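Local coordinates for uncharacterized protein (Pseudomonas aeruginosa UCBPP-PA14, PDB 3FD9), which acts as the transcriptional antiactivator ExsD, probably holding the type III secretion regulon off by disrupting self-association and DNA binding of the activator ExsA, at residues Gln47-Cys51 with Glu52-Gln56; Met99-Trp102 with Val103-Val107; Gln221-Cys224 with Arg225-Asp228. One frame throughout, in Å; residues are numbered along the deposited sequence.

Interaction 1: residues Gln47-Cys51 with Glu52-Gln56; sequences QLFRC and EWLQQ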
ATOM      1  N   GLN A  47     -13.210 -18.170   5.881  1.00 38.04           N
ATOM      2  CA  GLN A  47     -12.822 -18.669   7.196  1.00 36.66           C
ATOM      3  C   GLN A  47     -11.467 -18.119   7.583  1.00 33.85           C
ATOM      4  O   GLN A  47     -11.247 -17.736   8.731  1.00 35.12           O
ATOM      5  CB  GLN A  47     -12.809 -20.194   7.248  1.00 38.27           C
ATOM      6  CG  GLN A  47     -14.184 -20.799   7.457  1.00 40.82           C
ATOM      7  CD  GLN A  47     -14.223 -22.265   7.117  1.00 44.79           C
ATOM      8  OE1 GLN A  47     -13.215 -22.840   6.727  1.00 47.91           O
ATOM      9  NE2 GLN A  47     -15.389 -22.883   7.261  1.00 53.15           N
ATOM     10  N   LEU A  48     -10.560 -18.076   6.616  1.00 32.85           N
ATOM     11  CA  LEU A  48      -9.245 -17.504   6.836  1.00 31.22           C
ATOM     12  C   LEU A  48      -9.356 -16.041   7.226  1.00 31.56           C
ATOM     13  O   LEU A  48      -8.663 -15.580   8.126  1.00 30.66           O
ATOM     14  CB  LEU A  48      -8.390 -17.624   5.579  1.00 29.76           C
ATOM     15  CG  LEU A  48      -7.124 -16.771   5.618  1.00 28.00           C
ATOM     16  CD1 LEU A  48      -6.153 -17.337   6.658  1.00 29.72           C
ATOM     17  CD2 LEU A  48      -6.473 -16.692   4.254  1.00 27.55           C
ATOM     18  N   PHE A  49     -10.233 -15.309   6.552  1.00 38.67           N
ATOM     19  CA  PHE A  49     -10.301 -13.873   6.761  1.00 39.31           C
ATOM     20  C   PHE A  49     -10.818 -13.530   8.143  1.00 40.19           C
ATOM     21  O   PHE A  49     -10.509 -12.467   8.673  1.00 41.94           O
ATOM     22  CB  PHE A  49     -11.150 -13.188   5.684  1.00 39.85           C
ATOM     23  CG  PHE A  49     -10.482 -13.117   4.339  1.00 38.12           C
ATOM     24  CD1 PHE A  49     -11.209 -13.298   3.175  1.00 40.57           C
ATOM     25  CD2 PHE A  49      -9.120 -12.889   4.239  1.00 37.41           C
ATOM     26  CE1 PHE A  49     -10.590 -13.237   1.931  1.00 36.04           C
ATOM     27  CE2 PHE A  49      -8.495 -12.829   3.001  1.00 40.61           C
ATOM     28  CZ  PHE A  49      -9.229 -13.004   1.848  1.00 34.97           C
ATOM     29  N   ARG A  50     -11.592 -14.434   8.734  1.00 49.26           N
ATOM     30  CA  ARG A  50     -12.201 -14.174  10.033  1.00 51.29           C
ATOM     31  C   ARG A  50     -11.455 -14.812  11.201  1.00 50.71           C
ATOM     32  O   ARG A  50     -11.808 -14.593  12.363  1.00 52.41           O
ATOM     33  CB  ARG A  50     -13.664 -14.624  10.033  1.00 53.95           C
ATOM     34  CG  ARG A  50     -14.657 -13.496   9.778  1.00 64.27           C
ATOM     35  CD  ARG A  50     -16.013 -14.025   9.342  1.00 77.71           C
ATOM     36  NE  ARG A  50     -16.290 -15.344   9.902  1.00 89.12           N
ATOM     37  CZ  ARG A  50     -16.398 -16.454   9.177  1.00 96.56           C
ATOM     38  NH1 ARG A  50     -16.263 -16.399   7.858  1.00 97.99           N
ATOM     39  NH2 ARG A  50     -16.651 -17.615   9.768  1.00 98.35           N
ATOM     40  N   CYS A  51     -10.421 -15.590  10.902  1.00 37.49           N
ATOM     41  CA  CYS A  51      -9.757 -16.356  11.949  1.00 37.42           C
ATOM     42  C   CYS A  51      -8.899 -15.484  12.867  1.00 37.41           C
ATOM     43  O   CYS A  51      -8.431 -14.421  12.473  1.00 37.58           O
ATOM     44  CB  CYS A  51      -8.949 -17.511  11.346  1.00 37.41           C
ATOM     45  SG  CYS A  51      -7.322 -17.085  10.724  1.00 36.81           S
ATOM     46  N   GLU A  52      -8.700 -15.942  14.096  1.00 52.18           N
ATOM     47  CA  GLU A  52      -8.003 -15.153  15.116  1.00 52.48           C
ATOM     48  C   GLU A  52      -6.573 -14.800  14.744  1.00 50.38           C
ATOM     49  O   GLU A  52      -6.136 -13.675  14.960  1.00 50.41           O
ATOM     50  CB  GLU A  52      -8.011 -15.889  16.456  1.00 53.82           C
ATOM     51  CG  GLU A  52      -9.313 -15.763  17.220  1.00 61.28           C
ATOM     52  CD  GLU A  52      -9.481 -14.388  17.843  1.00 72.90           C
ATOM     53  OE1 GLU A  52      -8.788 -13.438  17.402  1.00 73.87           O
ATOM     54  OE2 GLU A  52     -10.307 -14.261  18.777  1.00 77.50           O
ATOM     55  N   TRP A  53      -5.848 -15.779  14.204  1.00 32.64           N
ATOM     56  CA  TRP A  53      -4.448 -15.608  13.808  1.00 29.74           C
ATOM     57  C   TRP A  53      -4.307 -14.463  12.831  1.00 28.77           C
ATOM     58  O   TRP A  53      -3.558 -13.528  13.069  1.00 29.75           O
ATOM     59  CB  TRP A  53      -3.904 -16.891  13.182  1.00 28.29           C
ATOM     60  CG  TRP A  53      -2.513 -16.777  12.645  1.00 26.70           C
ATOM     61  CD1 TRP A  53      -1.356 -16.737  13.369  1.00 26.69           C
ATOM     62  CD2 TRP A  53      -2.120 -16.715  11.265  1.00 26.76           C
ATOM     63  NE1 TRP A  53      -0.271 -16.642  12.531  1.00 34.55           N
ATOM     64  CE2 TRP A  53      -0.713 -16.622  11.232  1.00 31.98           C
ATOM     65  CE3 TRP A  53      -2.824 -16.710  10.053  1.00 26.98           C
ATOM     66  CZ2 TRP A  53       0.006 -16.533  10.045  1.00 34.73           C
ATOM     67  CZ3 TRP A  53      -2.111 -16.623   8.870  1.00 26.91           C
ATOM     68  CH2 TRP A  53      -0.704 -16.534   8.876  1.00 28.18           C
ATOM     69  N   LEU A  54      -5.042 -14.530  11.732  1.00 35.99           N
ATOM     70  CA  LEU A  54      -4.932 -13.503  10.711  1.00 35.31           C
ATOM     71  C   LEU A  54      -5.438 -12.163  11.244  1.00 35.93           C
ATOM     72  O   LEU A  54      -4.961 -11.108  10.841  1.00 37.31           O
ATOM     73  CB  LEU A  54      -5.676 -13.917   9.440  1.00 33.88           C
ATOM     74  CG  LEU A  54      -5.430 -13.032   8.215  1.00 39.13           C
ATOM     75  CD1 LEU A  54      -3.936 -12.832   7.969  1.00 41.65           C
ATOM     76  CD2 LEU A  54      -6.102 -13.604   6.975  1.00 39.66           C
ATOM     77  N   GLN A  55      -6.402 -12.207  12.155  1.00 37.44           N
ATOM     78  CA  GLN A  55      -6.930 -10.989  12.763  1.00 38.51           C
ATOM     79  C   GLN A  55      -5.879 -10.309  13.641  1.00 38.13           C
ATOM     80  O   GLN A  55      -5.816  -9.084  13.725  1.00 39.27           O
ATOM     81  CB  GLN A  55      -8.170 -11.307  13.600  1.00 39.29           C
ATOM     82  CG  GLN A  55      -9.379 -11.740  12.795  1.00 42.56           C
ATOM     83  CD  GLN A  55     -10.022 -10.590  12.064  1.00 48.65           C
ATOM     84  OE1 GLN A  55      -9.756  -9.419  12.358  1.00 52.10           O
ATOM     85  NE2 GLN A  55     -10.876 -10.913  11.098  1.00 56.68           N
ATOM     86  N   GLN A  56      -5.071 -11.127  14.304  1.00 41.17           N
ATOM     87  CA  GLN A  56      -3.996 -10.659  15.160  1.00 40.95           C
ATOM     88  C   GLN A  56      -2.937  -9.975  14.309  1.00 39.78           C
ATOM     89  O   GLN A  56      -2.474  -8.881  14.634  1.00 41.38           O
ATOM     90  CB  GLN A  56      -3.398 -11.852  15.915  1.00 42.49           C
ATOM     91  CG  GLN A  56      -2.161 -11.573  16.770  1.00 45.02           C
ATOM     92  CD  GLN A  56      -1.812 -12.751  17.690  1.00 47.83           C
ATOM     93  OE1 GLN A  56      -2.537 -13.047  18.647  1.00 56.35           O
ATOM     94  NE2 GLN A  56      -0.701 -13.425  17.398  1.00 46.13           N
TER
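Cys51 is the N-cap of helix 52-60, and its thiol reaches Leu54 across the elbow where the chain leaves helix 42-50. The capping bond runs from Leu54 N to Cys51 SG, 3.6 Å long and nearly straight, with an N-H...S angle of 167°. It forms because chi1 of 82° lodges the sulfur between the backbone N and the carbonyl carbon of Cys51, turning it over the first turn of the new helix. The same sulfur rests 3.8 Å from Leu54 CB, so one atom is both acceptor and apolar neighbour. Gln55 N is modelled 3.0 Å from Cys51 O, but that oxygen sits too close to a neighbour and the bond is doubtful.

Leu54 supplies the apolar half of the contact. Its CG stands anti to the backbone N (chi1 -170°), which carries CD2 back to the preceding helix. There CD2 lies 3.6 Å from Leu48 CG, the two leucines crossing at a slant, and 4.1 Å from Phe49 CD2, at the edge of the ring and near its plane.

Around the elbow, helix 19-24 covers one side through Tyr22, which meets Leu54 and Gln55 and whose hydroxyl is hydrogen-bonded to Phe49 O. Helix 66-76 brings Ile72 against Leu48 and Trp53, while Trp53 NE1 is hydrogen-bonded to Asp89.

Interaction 2: residues Met99-Trp102 with Val103-Val107; sequences MIDW and VLLPV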
HETATM    1  N   MSE A  99      10.603  -8.777  19.120  1.00 37.76           N
HETATM    2  CA  MSE A  99      10.342  -8.586  20.534  1.00 37.63           C
HETATM    3  C   MSE A  99       9.253  -7.532  20.740  1.00 38.44           C
HETATM    4  O   MSE A  99       8.432  -7.637  21.649  1.00 38.97           O
HETATM    5  CB  MSE A  99      11.629  -8.164  21.244  1.00 37.53           C
HETATM    6  CG  MSE A  99      11.412  -7.720  22.674  1.00 43.15           C
HETATM    7 SE   MSE A  99      10.925  -9.213  23.855  1.00 45.15          SE
HETATM    8  CE  MSE A  99      12.719 -10.034  24.027  1.00 37.72           C
ATOM      9  N   ILE A 100       9.238  -6.527  19.872  1.00 27.10           N
ATOM     10  CA  ILE A 100       8.339  -5.394  20.028  1.00 26.00           C
ATOM     11  C   ILE A 100       6.937  -5.704  19.542  1.00 26.73           C
ATOM     12  O   ILE A 100       5.956  -5.356  20.189  1.00 29.04           O
ATOM     13  CB  ILE A 100       8.846  -4.171  19.244  1.00 25.52           C
ATOM     14  CG1 ILE A 100      10.119  -3.607  19.881  1.00 24.87           C
ATOM     15  CG2 ILE A 100       7.777  -3.106  19.181  1.00 22.62           C
ATOM     16  CD1 ILE A 100      10.864  -2.632  18.978  1.00 17.40           C
ATOM     17  N   ASP A 101       6.840  -6.345  18.387  1.00 27.31           N
ATOM     18  CA  ASP A 101       5.554  -6.507  17.735  1.00 27.70           C
ATOM     19  C   ASP A 101       4.776  -7.671  18.301  1.00 28.89           C
ATOM     20  O   ASP A 101       3.551  -7.711  18.199  1.00 30.68           O
ATOM     21  CB  ASP A 101       5.749  -6.717  16.243  1.00 28.31           C
ATOM     22  CG  ASP A 101       6.182  -5.462  15.538  1.00 32.56           C
ATOM     23  OD1 ASP A 101       5.647  -4.377  15.872  1.00 36.54           O
ATOM     24  OD2 ASP A 101       7.055  -5.560  14.648  1.00 33.00           O
ATOM     25  N   TRP A 102       5.497  -8.622  18.883  1.00 35.75           N
ATOM     26  CA  TRP A 102       4.885  -9.838  19.377  1.00 34.55           C
ATOM     27  C   TRP A 102       4.737  -9.845  20.889  1.00 35.83           C
ATOM     28  O   TRP A 102       3.936 -10.588  21.431  1.00 38.61           O
ATOM     29  CB  TRP A 102       5.658 -11.070  18.895  1.00 34.50           C
ATOM     30  CG  TRP A 102       5.066 -11.670  17.642  1.00 35.77           C
ATOM     31  CD1 TRP A 102       3.980 -12.503  17.562  1.00 37.56           C
ATOM     32  CD2 TRP A 102       5.515 -11.475  16.296  1.00 27.86           C
ATOM     33  NE1 TRP A 102       3.730 -12.831  16.250  1.00 33.67           N
ATOM     34  CE2 TRP A 102       4.656 -12.214  15.455  1.00 28.53           C
ATOM     35  CE3 TRP A 102       6.559 -10.748  15.720  1.00 34.78           C
ATOM     36  CZ2 TRP A 102       4.811 -12.248  14.076  1.00 34.04           C
ATOM     37  CZ3 TRP A 102       6.708 -10.782  14.345  1.00 37.50           C
ATOM     38  CH2 TRP A 102       5.840 -11.528  13.540  1.00 39.52           C
ATOM     39  N   VAL A 103       5.499  -9.011  21.577  1.00 32.61           N
ATOM     40  CA  VAL A 103       5.438  -8.999  23.026  1.00 31.72           C
ATOM     41  C   VAL A 103       5.144  -7.602  23.560  1.00 33.51           C
ATOM     42  O   VAL A 103       4.035  -7.323  23.996  1.00 36.56           O
ATOM     43  CB  VAL A 103       6.742  -9.530  23.656  1.00 32.25           C
ATOM     44  CG1 VAL A 103       6.623  -9.574  25.164  1.00 30.59           C
ATOM     45  CG2 VAL A 103       7.056 -10.902  23.128  1.00 29.96           C
ATOM     46  N   LEU A 104       6.136  -6.724  23.514  1.00 26.58           N
ATOM     47  CA  LEU A 104       6.039  -5.446  24.203  1.00 25.02           C
ATOM     48  C   LEU A 104       4.767  -4.667  23.892  1.00 25.64           C
ATOM     49  O   LEU A 104       4.085  -4.204  24.806  1.00 27.39           O
ATOM     50  CB  LEU A 104       7.270  -4.592  23.931  1.00 24.12           C
ATOM     51  CG  LEU A 104       8.620  -5.225  24.288  1.00 23.94           C
ATOM     52  CD1 LEU A 104       9.729  -4.195  24.092  1.00 26.42           C
ATOM     53  CD2 LEU A 104       8.623  -5.760  25.703  1.00 25.15           C
ATOM     54  N   LEU A 105       4.440  -4.522  22.614  1.00 21.42           N
ATOM     55  CA  LEU A 105       3.254  -3.760  22.230  1.00 20.55           C
ATOM     56  C   LEU A 105       1.927  -4.426  22.629  1.00 21.82           C
ATOM     57  O   LEU A 105       1.051  -3.775  23.201  1.00 23.06           O
ATOM     58  CB  LEU A 105       3.274  -3.447  20.733  1.00 18.74           C
ATOM     59  CG  LEU A 105       4.290  -2.405  20.288  1.00 17.66           C
ATOM     60  CD1 LEU A 105       4.002  -1.999  18.867  1.00 19.05           C
ATOM     61  CD2 LEU A 105       4.270  -1.181  21.198  1.00 24.26           C
ATOM     62  N   PRO A 106       1.763  -5.720  22.318  1.00 29.71           N
ATOM     63  CA  PRO A 106       0.565  -6.421  22.802  1.00 30.72           C
ATOM     64  C   PRO A 106       0.457  -6.374  24.325  1.00 32.61           C
ATOM     65  O   PRO A 106      -0.586  -6.023  24.881  1.00 33.97           O
ATOM     66  CB  PRO A 106       0.800  -7.861  22.352  1.00 29.87           C
ATOM     67  CG  PRO A 106       1.676  -7.725  21.133  1.00 29.93           C
ATOM     68  CD  PRO A 106       2.589  -6.568  21.444  1.00 29.30           C
ATOM     69  N   VAL A 107       1.546  -6.722  24.997  1.00 31.48           N
ATOM     70  CA  VAL A 107       1.577  -6.738  26.451  1.00 32.67           C
ATOM     71  C   VAL A 107       1.206  -5.386  27.033  1.00 34.31           C
ATOM     72  O   VAL A 107       0.495  -5.307  28.035  1.00 36.75           O
ATOM     73  CB  VAL A 107       2.959  -7.152  26.971  1.00 32.11           C
ATOM     74  CG1 VAL A 107       3.122  -6.762  28.430  1.00 30.25           C
ATOM     75  CG2 VAL A 107       3.157  -8.655  26.772  1.00 33.20           C
TER
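Leu105 leans back on Ile100, five residues earlier in helix 96-115, and does so along most of its length. Its CB lies near Ile100 O. With CG anti to its own carbonyl carbon (chi1 -72°), the chain then slants across Ile100, CG lying 3.7 Å from Ile100 CG2. CD1 stays against the same methyl, 3.9 Å from Ile100 CG2, and also approaches the carboxylate of Asp101, whose OD2 is engaged by Arg31 of the second subunit.

A spacing of five is what a pi-type turn produces, and the backbone bonds confirm one. Leu104 N donates to Met99 O at 3.1 Å, nearly straight at the hydrogen (168°). Leu105 N donates in the same way to Ile100 O, at 3.0 Å. The widening comes directly ahead of Pro106, whose nitrogen has no hydrogen to give to the turn before. The helix kinks at that point, and Pro106 CG lies 3.5 Å from Asp101 O.

On the face turned toward helix 217-223, Met99, present as selenomethionine, bends at chi2 and chi3. Its CG lies 4.1 Å from Leu104 CG, and SE lies 4.2 Å from Val103 CB.

Interaction 3: residues Gln221-Cys224 with Arg225-Asp228; sequences QPLC and RLDD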
ATOM      1  N   GLN A 221      10.389 -11.961  34.287  1.00 47.11           N
ATOM      2  CA  GLN A 221      11.384 -12.928  34.736  1.00 49.00           C
ATOM      3  C   GLN A 221      11.867 -13.829  33.588  1.00 48.61           C
ATOM      4  O   GLN A 221      13.061 -13.845  33.279  1.00 49.83           O
ATOM      5  CB  GLN A 221      10.873 -13.724  35.944  1.00 49.32           C
ATOM      6  CG  GLN A 221      11.306 -15.187  35.994  1.00 60.17           C
ATOM      7  CD  GLN A 221      12.748 -15.375  36.432  1.00 72.60           C
ATOM      8  OE1 GLN A 221      13.351 -14.487  37.042  1.00 76.59           O
ATOM      9  NE2 GLN A 221      13.308 -16.542  36.129  1.00 77.26           N
ATOM     10  N   PRO A 222      10.946 -14.555  32.929  1.00 38.71           N
ATOM     11  CA  PRO A 222      11.351 -15.419  31.814  1.00 37.03           C
ATOM     12  C   PRO A 222      11.855 -14.625  30.619  1.00 36.95           C
ATOM     13  O   PRO A 222      12.716 -15.098  29.887  1.00 37.85           O
ATOM     14  CB  PRO A 222      10.051 -16.121  31.420  1.00 37.66           C
ATOM     15  CG  PRO A 222       9.119 -15.908  32.557  1.00 37.19           C
ATOM     16  CD  PRO A 222       9.497 -14.614  33.170  1.00 38.93           C
ATOM     17  N   LEU A 223      11.311 -13.433  30.413  1.00 34.86           N
ATOM     18  CA  LEU A 223      11.644 -12.655  29.229  1.00 33.40           C
ATOM     19  C   LEU A 223      13.128 -12.283  29.227  1.00 34.06           C
ATOM     20  O   LEU A 223      13.775 -12.255  28.179  1.00 33.42           O
ATOM     21  CB  LEU A 223      10.762 -11.402  29.138  1.00 32.69           C
ATOM     22  CG  LEU A 223      10.673 -10.747  27.758  1.00 31.27           C
ATOM     23  CD1 LEU A 223       9.986 -11.672  26.779  1.00 27.19           C
ATOM     24  CD2 LEU A 223       9.941  -9.429  27.822  1.00 30.83           C
ATOM     25  N   CYS A 224      13.671 -12.023  30.408  1.00 40.23           N
ATOM     26  CA  CYS A 224      15.055 -11.578  30.527  1.00 40.86           C
ATOM     27  C   CYS A 224      16.019 -12.740  30.604  1.00 40.99           C
ATOM     28  O   CYS A 224      17.212 -12.539  30.847  1.00 42.66           O
ATOM     29  CB  CYS A 224      15.229 -10.702  31.761  1.00 40.55           C
ATOM     30  SG  CYS A 224      14.299  -9.186  31.677  1.00 45.86           S
ATOM     31  N   ARG A 225      15.509 -13.950  30.399  1.00 40.49           N
ATOM     32  CA  ARG A 225      16.348 -15.135  30.492  1.00 41.04           C
ATOM     33  C   ARG A 225      16.168 -16.009  29.278  1.00 41.42           C
ATOM     34  O   ARG A 225      16.477 -17.193  29.304  1.00 42.78           O
ATOM     35  CB  ARG A 225      16.022 -15.932  31.751  1.00 41.03           C
ATOM     36  CG  ARG A 225      15.958 -15.086  33.004  1.00 46.11           C
ATOM     37  CD  ARG A 225      16.565 -15.812  34.184  1.00 55.24           C
ATOM     38  NE  ARG A 225      18.022 -15.689  34.189  1.00 63.30           N
ATOM     39  CZ  ARG A 225      18.863 -16.667  33.861  1.00 66.38           C
ATOM     40  NH1 ARG A 225      18.391 -17.855  33.503  1.00 64.56           N
ATOM     41  NH2 ARG A 225      20.175 -16.454  33.897  1.00 66.50           N
ATOM     42  N   LEU A 226      15.656 -15.429  28.209  1.00 36.53           N
ATOM     43  CA  LEU A 226      15.376 -16.222  27.032  1.00 37.08           C
ATOM     44  C   LEU A 226      16.592 -17.047  26.628  1.00 38.22           C
ATOM     45  O   LEU A 226      16.467 -18.231  26.293  1.00 38.29           O
ATOM     46  CB  LEU A 226      14.913 -15.322  25.880  1.00 35.81           C
ATOM     47  CG  LEU A 226      13.512 -14.752  26.091  1.00 33.82           C
ATOM     48  CD1 LEU A 226      13.144 -13.785  24.995  1.00 35.63           C
ATOM     49  CD2 LEU A 226      12.514 -15.891  26.171  1.00 34.63           C
ATOM     50  N   ASP A 227      17.760 -16.412  26.671  1.00 50.22           N
ATOM     51  CA  ASP A 227      18.989 -17.011  26.170  1.00 53.49           C
ATOM     52  C   ASP A 227      19.572 -18.038  27.136  1.00 56.43           C
ATOM     53  O   ASP A 227      20.213 -19.007  26.730  1.00 57.81           O
ATOM     54  CB  ASP A 227      20.021 -15.922  25.907  1.00 53.72           C
ATOM     55  CG  ASP A 227      21.196 -16.422  25.101  1.00 57.42           C
ATOM     56  OD1 ASP A 227      20.964 -17.100  24.075  1.00 57.38           O
ATOM     57  OD2 ASP A 227      22.350 -16.132  25.491  1.00 61.53           O
ATOM     58  N   ASP A 228      19.331 -17.818  28.420  1.00 59.47           N
ATOM     59  CA  ASP A 228      19.945 -18.613  29.469  1.00 63.11           C
ATOM     60  C   ASP A 228      19.131 -19.859  29.788  1.00 64.31           C
ATOM     61  O   ASP A 228      19.595 -20.974  29.576  1.00 67.42           O
ATOM     62  CB  ASP A 228      20.120 -17.753  30.717  1.00 63.39           C
ATOM     63  CG  ASP A 228      20.573 -16.338  30.389  1.00 67.06           C
ATOM     64  OD1 ASP A 228      21.756 -16.021  30.644  1.00 72.47           O
ATOM     65  OD2 ASP A 228      19.757 -15.546  29.864  1.00 69.45           O
TER
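Arg225 turns its side chain back toward Gln221 through a chi1 of -48°, which sets CG anti to its carbonyl carbon, and through further bends at chi2 and chi3 (chi3 82°). The outcome is that the aliphatic stem rides past the last turn of the helix: Arg225 CD lies 3.9 Å from Gln221 NE2, and Arg225 CG is near Gln221 O. Gln221 is itself bent at chi2, and its amide plane is inclined by only 21° to the guanidinium, although the two chains run across each other.

This is the C-terminal end of helix 217-223, where Cys224 is the first residue to leave helical backbone angles. The final turn closes over three residues: Arg225 N donates to Pro222 O at 3.1 Å, while Leu226 N, at 3.4 Å from the same oxygen, is too poorly aligned to bond.

Beyond the turn, Leu226 comes alongside Leu223 and points the same way, with a CD1 to CD1 distance of 4.2 Å. Both leucines pack on Met99 of helix 96-115, and Leu226 also meets Val236 and Trp254. The charged end of Arg225 faces a different set of neighbours. Its NH1 forms a salt bridge with Asp229, whereas NH2 is a long 3.6 Å from Asp228 OD1, an oxygen well out of the guanidinium plane, so that only charge attraction links them.

How the interactions relate
Interactions 2 and 3 meet directly; interaction 1 touches neither, although Trp102 and Pro106 of interaction 2 pack on its helix 52-60. Met99 SE lies 3.9 Å from Leu223 CD1, and Met99 CE is equally close to Leu226 CD1, so the apolar side of interaction 3 continues the packing of interaction 2 even though their centres are about 15 Å apart. The centre of interaction 1 is about 19 Å from that of interaction 2. Interactions 1 and 2 are largely buried; interaction 3, farthest from the chain centre, is only partly so. Their chemistry differs: a thiol cap starts a helix in the first, a pi-type widening lies just ahead of a proline kink in the second, and arginine and aspartates accompany a helix end in the third.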